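Local coordinates for protein endoglucanase A (Clostridium acetobutylicum, PDB 3IK2) that probably cleaves internal beta-1,4-glucosidic bonds of cellulose and related glucans, as a calcium-containing endoglucanase of glycoside hydrolase family 44, at residues R35-N40 / S82-F87; G39-G44 / D63-T68; G363-A368 / I444-N449. All coordinates share one frame; numbering follows the deposited sequence.

Interaction 1: residues R35-N40 / S82-F87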
# COMPACT_ATOMS: atom_id res chain seq x y z
N ARG A 35 3.25 8.49 1.25
CA ARG A 35 4.16 8.18 0.15
C ARG A 35 5.23 7.18 0.59
O ARG A 35 5.69 7.22 1.73
CB ARG A 35 4.77 9.47 -0.44
CG ARG A 35 3.75 10.39 -1.15
CD ARG A 35 4.33 11.80 -1.32
NE ARG A 35 5.26 11.93 -2.46
CZ ARG A 35 6.59 12.13 -2.35
NH1 ARG A 35 7.16 12.23 -1.16
NH2 ARG A 35 7.33 12.24 -3.45
N ARG A 36 5.57 6.24 -0.30
CA ARG A 36 6.63 5.25 -0.06
C ARG A 36 7.79 5.41 -1.04
O ARG A 36 7.56 5.61 -2.24
CB ARG A 36 6.07 3.82 -0.19
CG ARG A 36 7.09 2.65 -0.28
CD ARG A 36 6.31 1.38 -0.25
NE ARG A 36 6.99 0.10 -0.13
CZ ARG A 36 7.25 -0.73 -1.15
NH1 ARG A 36 7.01 -0.37 -2.41
NH2 ARG A 36 7.79 -1.91 -0.92
N ILE A 37 9.02 5.29 -0.54
CA ILE A 37 10.17 5.00 -1.42
C ILE A 37 10.62 3.58 -1.11
O ILE A 37 11.04 3.27 0.00
CB ILE A 37 11.32 6.06 -1.37
CG1 ILE A 37 12.43 5.69 -2.38
CG2 ILE A 37 11.85 6.33 0.07
CD1 ILE A 37 13.63 6.68 -2.42
N GLY A 38 10.44 2.69 -2.09
CA GLY A 38 10.61 1.25 -1.89
C GLY A 38 10.58 0.46 -3.18
O GLY A 38 10.74 1.02 -4.27
N GLY A 39 10.38 -0.85 -3.07
CA GLY A 39 10.33 -1.70 -4.27
C GLY A 39 11.71 -2.26 -4.62
O GLY A 39 12.66 -2.19 -3.82
N ASN A 40 11.82 -2.81 -5.82
CA ASN A 40 12.99 -3.56 -6.20
C ASN A 40 14.30 -2.81 -6.16
O ASN A 40 15.32 -3.42 -5.92
CB ASN A 40 12.77 -4.17 -7.59
CG ASN A 40 11.72 -5.25 -7.57
OD1 ASN A 40 11.32 -5.70 -6.50
ND2 ASN A 40 11.26 -5.67 -8.75
N SER A 82 20.64 11.78 -0.45
CA SER A 82 20.00 12.85 -1.22
C SER A 82 18.71 12.40 -1.94
O SER A 82 17.79 13.19 -2.11
CB SER A 82 20.99 13.51 -2.20
OG SER A 82 21.25 12.68 -3.32
N VAL A 83 18.65 11.13 -2.33
CA VAL A 83 17.45 10.56 -2.92
C VAL A 83 16.29 10.59 -1.90
O VAL A 83 15.18 11.04 -2.20
CB VAL A 83 17.73 9.12 -3.47
CG1 VAL A 83 16.42 8.35 -3.78
CG2 VAL A 83 18.68 9.12 -4.70
N TYR A 84 16.57 10.11 -0.68
CA TYR A 84 15.59 10.05 0.43
C TYR A 84 15.24 11.44 0.98
O TYR A 84 14.09 11.69 1.36
CB TYR A 84 16.08 9.12 1.54
CG TYR A 84 15.96 7.63 1.22
CD1 TYR A 84 15.43 6.75 2.15
CD2 TYR A 84 16.38 7.12 -0.01
CE1 TYR A 84 15.33 5.40 1.88
CE2 TYR A 84 16.26 5.77 -0.30
CZ TYR A 84 15.74 4.92 0.66
OH TYR A 84 15.64 3.57 0.40
N THR A 85 16.22 12.33 1.06
CA THR A 85 15.89 13.69 1.48
C THR A 85 15.09 14.47 0.41
O THR A 85 14.14 15.19 0.73
CB THR A 85 17.09 14.44 2.14
OG1 THR A 85 18.13 14.69 1.18
CG2 THR A 85 17.68 13.60 3.30
N ALA A 86 15.38 14.27 -0.87
CA ALA A 86 14.52 14.87 -1.90
C ALA A 86 13.09 14.32 -1.74
O ALA A 86 12.12 15.08 -1.72
CB ALA A 86 15.05 14.59 -3.32
N PHE A 87 12.98 12.99 -1.63
CA PHE A 87 11.70 12.32 -1.38
C PHE A 87 10.93 12.87 -0.16
O PHE A 87 9.80 13.33 -0.30
CB PHE A 87 11.88 10.80 -1.28
CG PHE A 87 10.61 10.07 -0.97
CD1 PHE A 87 9.69 9.81 -1.97
CD2 PHE A 87 10.34 9.63 0.34
CE1 PHE A 87 8.50 9.14 -1.66
CE2 PHE A 87 9.13 8.97 0.64
CZ PHE A 87 8.23 8.73 -0.37
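The ring of F87 is held between R35 and I37, one on each face. Polar contact comes from R35. Its chain bends at chi3 (80°), which folds the guanidinium back over the ring, centres 4.3 Å apart and planes 21° from parallel. From there R35 NH1 donates to the backbone oxygen F87 O at 3.0 Å, nearly within the guanidinium plane but above the plane of the carbonyl. The same residue thus supplies both the stacked ring and the acceptor. NH1 has a second partner in S91 OG, and NE forms a salt bridge with D26, so the rotation of the flat group is well fixed.

CH-pi contacts come from I37. I37 CB sits on the opposite face of F87, 3.9 Å from the ring centroid and almost on its normal, while I37 CG2 lies over the Y84 ring, 4.1 Å from the centroid. CG2 is thereby wedged between the F87 and Y84 rings.

Apolar packing is done by the extended CG1 branch, with CG1 anti to the backbone N (chi1 -178°). I37 CD1 meets V83 CG1 and Y84 CE2, each at 3.5 Å.

Residues 35-37 of strand 34-37 run almost antiparallel to 82-87, the first turns of helix 82-93, which leads into the adjacent parallel strand 99-103: a beta-alpha-beta crossover of the TIM-like barrel. Y84 OH bonds to T102 O there, and W66 of helix 65-69 also touches I37 and Y84.

Interaction 2: residues G39-G44 / D63-T68; sequences GNRSTG and DNYWLT
R41 lies over W66 with its root and grips D63 with its far end. The close-packed part is around the indole: R41 CB stands over one face, 3.8 Å from the centroid of the five-membered ring, and S42 CA approaches W66 CH2 obliquely at 3.6 Å. S42 is itself fixed by its own turn, since G39 O accepts from both S42 N and S42 OG.

A bend at chi2 (-78°) steers the R41 chain away from the indole and past Y65 toward the more open side. There the guanidinium meets the carboxylate end-on and nearly coplanar. R41 NH1 reaches D63 OD1 at 2.6 Å, somewhat out of plane, and R41 NH2 the syn lone pair of D63 OD2 at 2.8 Å. Y65 N donates to D63 OD1 from the opposite face. Y65 CB lies over the guanidinium, 3.3 Å from R41 NH2, while the solvent-exposed Y65 ring passes obliquely alongside. S52 OG is a further partner of NH1, and nearby E61 may raise the negative potential at D63.

The arrangement is a bidentate Arg-Asp salt bridge joining the loop after barrel strand 34-37 to the Asx turn that leads into helix 65-69. In TIM barrels, loops after the strands line the catalytic end.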
# COMPACT_ATOMS: atom_id res chain seq x y z
N GLY A 39 10.38 -0.85 -3.07
CA GLY A 39 10.33 -1.70 -4.27
C GLY A 39 11.71 -2.26 -4.62
O GLY A 39 12.66 -2.19 -3.82
N ASN A 40 11.82 -2.81 -5.82
CA ASN A 40 12.99 -3.56 -6.20
C ASN A 40 14.30 -2.81 -6.16
O ASN A 40 15.32 -3.42 -5.92
CB ASN A 40 12.77 -4.17 -7.59
CG ASN A 40 11.72 -5.25 -7.57
OD1 ASN A 40 11.32 -5.70 -6.50
ND2 ASN A 40 11.26 -5.67 -8.75
N ARG A 41 14.25 -1.50 -6.42
CA ARG A 41 15.44 -0.65 -6.48
C ARG A 41 16.01 -0.36 -5.11
O ARG A 41 17.17 0.04 -5.00
CB ARG A 41 15.15 0.66 -7.21
CG ARG A 41 15.24 0.58 -8.76
CD ARG A 41 16.73 0.60 -9.16
NE ARG A 41 16.99 0.66 -10.61
CZ ARG A 41 18.17 1.02 -11.15
NH1 ARG A 41 19.21 1.35 -10.38
NH2 ARG A 41 18.31 1.06 -12.46
N SER A 42 15.19 -0.57 -4.07
CA SER A 42 15.58 -0.32 -2.68
C SER A 42 16.65 -1.27 -2.20
O SER A 42 17.53 -0.88 -1.43
CB SER A 42 14.35 -0.37 -1.73
OG SER A 42 13.83 -1.69 -1.58
N THR A 43 16.61 -2.52 -2.66
CA THR A 43 17.43 -3.58 -2.04
C THR A 43 18.92 -3.27 -2.12
O THR A 43 19.68 -3.48 -1.14
CB THR A 43 17.15 -4.94 -2.69
OG1 THR A 43 15.77 -5.28 -2.52
CG2 THR A 43 18.03 -6.05 -2.08
N GLY A 44 19.35 -2.80 -3.28
CA GLY A 44 20.76 -2.49 -3.49
C GLY A 44 21.09 -1.01 -3.56
O GLY A 44 22.19 -0.65 -4.03
N ASP A 63 23.57 2.09 -11.63
CA ASP A 63 23.37 3.37 -12.27
C ASP A 63 22.82 4.44 -11.31
O ASP A 63 22.65 4.21 -10.10
CB ASP A 63 22.46 3.20 -13.50
CG ASP A 63 21.08 2.68 -13.13
OD1 ASP A 63 20.69 2.86 -11.95
OD2 ASP A 63 20.39 2.09 -13.99
N ASN A 64 22.54 5.60 -11.88
CA ASN A 64 22.05 6.74 -11.12
C ASN A 64 20.51 6.85 -11.18
O ASN A 64 19.97 7.92 -10.98
CB ASN A 64 22.66 8.04 -11.69
CG ASN A 64 22.16 8.35 -13.12
OD1 ASN A 64 21.40 7.58 -13.72
ND2 ASN A 64 22.58 9.48 -13.66
N TYR A 65 19.83 5.74 -11.44
CA TYR A 65 18.38 5.75 -11.68
C TYR A 65 17.58 6.46 -10.57
O TYR A 65 16.70 7.28 -10.84
CB TYR A 65 17.86 4.31 -11.87
CG TYR A 65 16.35 4.21 -12.02
CD1 TYR A 65 15.72 4.55 -13.22
CD2 TYR A 65 15.55 3.78 -10.94
CE1 TYR A 65 14.32 4.46 -13.35
CE2 TYR A 65 14.16 3.70 -11.05
CZ TYR A 65 13.55 4.05 -12.26
OH TYR A 65 12.18 3.97 -12.38
N TRP A 66 17.90 6.15 -9.32
CA TRP A 66 17.16 6.78 -8.23
C TRP A 66 17.45 8.30 -8.08
O TRP A 66 16.54 9.07 -7.75
CB TRP A 66 17.26 5.97 -6.91
CG TRP A 66 16.01 5.12 -6.68
CD1 TRP A 66 15.04 4.83 -7.61
CD2 TRP A 66 15.61 4.44 -5.47
NE1 TRP A 66 14.07 4.04 -7.05
CE2 TRP A 66 14.39 3.77 -5.74
CE3 TRP A 66 16.18 4.32 -4.18
CZ2 TRP A 66 13.70 2.99 -4.77
CZ3 TRP A 66 15.49 3.55 -3.21
CH2 TRP A 66 14.27 2.88 -3.52
N LEU A 67 18.69 8.72 -8.37
CA LEU A 67 19.01 10.16 -8.47
C LEU A 67 18.12 10.92 -9.48
O LEU A 67 17.64 11.99 -9.18
CB LEU A 67 20.50 10.39 -8.79
CG LEU A 67 21.48 10.06 -7.65
CD1 LEU A 67 22.90 9.94 -8.18
CD2 LEU A 67 21.43 11.13 -6.58
N THR A 68 17.90 10.33 -10.66
CA THR A 68 17.06 10.98 -11.68
C THR A 68 15.56 10.90 -11.36
O THR A 68 14.87 11.91 -11.45
CB THR A 68 17.39 10.50 -13.15
OG1 THR A 68 17.02 9.12 -13.33
CG2 THR A 68 18.89 10.65 -13.43

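Interaction 3: residues G363-A368 / I444-N449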
# COMPACT_ATOMS: atom_id res chain seq x y z
N GLY A 363 -10.85 0.41 -14.04
CA GLY A 363 -9.69 0.65 -13.21
C GLY A 363 -9.93 1.68 -12.11
O GLY A 363 -9.41 1.55 -10.99
N GLY A 364 -10.70 2.72 -12.42
CA GLY A 364 -11.11 3.71 -11.39
C GLY A 364 -12.07 3.16 -10.35
O GLY A 364 -12.01 3.49 -9.18
N ILE A 365 -13.00 2.31 -10.79
CA ILE A 365 -13.99 1.76 -9.88
C ILE A 365 -13.29 0.77 -8.95
O ILE A 365 -13.53 0.77 -7.73
CB ILE A 365 -15.17 1.09 -10.68
CG1 ILE A 365 -16.14 2.19 -11.17
CG2 ILE A 365 -15.87 -0.01 -9.82
CD1 ILE A 365 -17.27 1.74 -12.09
N ALA A 366 -12.39 -0.03 -9.52
CA ALA A 366 -11.66 -1.02 -8.72
C ALA A 366 -10.73 -0.37 -7.69
O ALA A 366 -10.63 -0.84 -6.56
CB ALA A 366 -10.90 -1.99 -9.60
N GLN A 367 -10.08 0.72 -8.08
CA GLN A 367 -9.26 1.56 -7.19
C GLN A 367 -10.10 2.25 -6.11
O GLN A 367 -9.71 2.27 -4.94
CB GLN A 367 -8.48 2.60 -8.00
CG GLN A 367 -7.53 3.49 -7.14
CD GLN A 367 -6.43 2.72 -6.39
OE1 GLN A 367 -6.00 1.65 -6.82
NE2 GLN A 367 -5.97 3.28 -5.26
N ALA A 368 -11.26 2.81 -6.51
CA ALA A 368 -12.18 3.41 -5.53
C ALA A 368 -12.67 2.36 -4.54
O ALA A 368 -12.78 2.63 -3.33
CB ALA A 368 -13.36 4.14 -6.21
N ILE A 444 -19.65 6.73 -0.35
CA ILE A 444 -19.17 6.30 -1.67
C ILE A 444 -20.10 5.24 -2.20
O ILE A 444 -20.38 4.23 -1.52
CB ILE A 444 -17.71 5.74 -1.62
CG1 ILE A 444 -16.75 6.75 -1.00
CG2 ILE A 444 -17.21 5.32 -3.05
CD1 ILE A 444 -16.55 8.01 -1.83
N VAL A 445 -20.58 5.46 -3.42
CA VAL A 445 -21.48 4.53 -4.07
C VAL A 445 -21.01 4.34 -5.51
O VAL A 445 -20.81 5.32 -6.23
CB VAL A 445 -22.97 5.04 -4.02
CG1 VAL A 445 -23.89 4.04 -4.64
CG2 VAL A 445 -23.40 5.23 -2.60
N MET A 446 -20.82 3.08 -5.90
CA MET A 446 -20.40 2.72 -7.26
C MET A 446 -21.37 1.69 -7.85
O MET A 446 -21.79 0.74 -7.17
CB MET A 446 -19.00 2.08 -7.31
CG MET A 446 -17.79 2.87 -6.82
SD MET A 446 -16.56 1.66 -6.18
CE MET A 446 -16.65 2.08 -4.43
N ASN A 447 -21.65 1.86 -9.12
CA ASN A 447 -22.39 0.89 -9.89
C ASN A 447 -21.38 0.15 -10.78
O ASN A 447 -20.90 0.69 -11.77
CB ASN A 447 -23.49 1.62 -10.70
CG ASN A 447 -24.25 0.69 -11.66
OD1 ASN A 447 -24.04 -0.51 -11.69
ND2 ASN A 447 -25.16 1.28 -12.45
N LYS A 448 -21.04 -1.08 -10.39
CA LYS A 448 -20.08 -1.91 -11.15
C LYS A 448 -20.73 -2.57 -12.39
O LYS A 448 -20.03 -3.20 -13.20
CB LYS A 448 -19.40 -2.99 -10.25
CG LYS A 448 -18.74 -2.50 -8.93
CD LYS A 448 -18.16 -3.65 -8.06
CE LYS A 448 -19.22 -4.26 -7.14
NZ LYS A 448 -18.71 -5.42 -6.31
N ASN A 449 -22.04 -2.41 -12.56
CA ASN A 449 -22.71 -3.00 -13.70
C ASN A 449 -22.29 -2.34 -15.00
O ASN A 449 -22.14 -1.10 -15.09
CB ASN A 449 -24.25 -3.03 -13.55
CG ASN A 449 -24.90 -4.04 -14.50
OD1 ASN A 449 -25.08 -3.79 -15.69
ND2 ASN A 449 -25.21 -5.21 -13.96
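M446 reaches from its strand into the side of helix 363-368, meeting I365 and A368. Its CB leaves the strand toward the helix, and CG, beside the backbone N (chi1 -60°), continues that way; the two serve as the stem. Contact begins at the sulfur. M446 SD lies 3.5 Å from the backbone oxygen I365 O, 4.0 Å from A368 CB and 4.1 Å from I365 CG2, so it rests on one turn of the helix. The chain then bends at chi3 (-112°), placing M446 CE 4.0 Å from A368 C. The nearby A368 O is bonded to Y402 OH of helix 393-403.

Helix 361-376 connects barrel strands 347-353 and 379-384, whereas strand 440-447 belongs to the large mixed sheet of the beta-sandwich part, so this apolar contact lies where the two parts of the enzyme meet.

I365 completes the packing with two branches: I365 CD1 comes to 3.8 Å from N447 O, and I365 CG2 touches K448 CG at 3.9 Å. Farther out, K448 NZ bonds to I424 O and Q305 OE1. N447 ND2 bonds to D452 O, and N447 OD1 accepts from N449 N in an Asx turn, where the strand gives way to a loop.

How the interactions relate
Interactions 1 and 2 are neighbours, their centres about 9 Å apart, and start from the same piece of chain: residues G39 and N40 belong to both. W66 is the bridge between them, with W66 CH2 3.5 Å from I37 CG1 and W66 CZ3 3.6 Å from Y84 OH. Interaction 3 lies across the centre of the chain, with centres about 30 Å from interaction 1 and 34 Å from interaction 2, and touches neither. The calcium ligand E48 lies in the chain between the two segments of interaction 2; D144, D147 and S149 complete the protein part of that site. A glycerol sits about 4 Å from the R35 side chain in interaction 1.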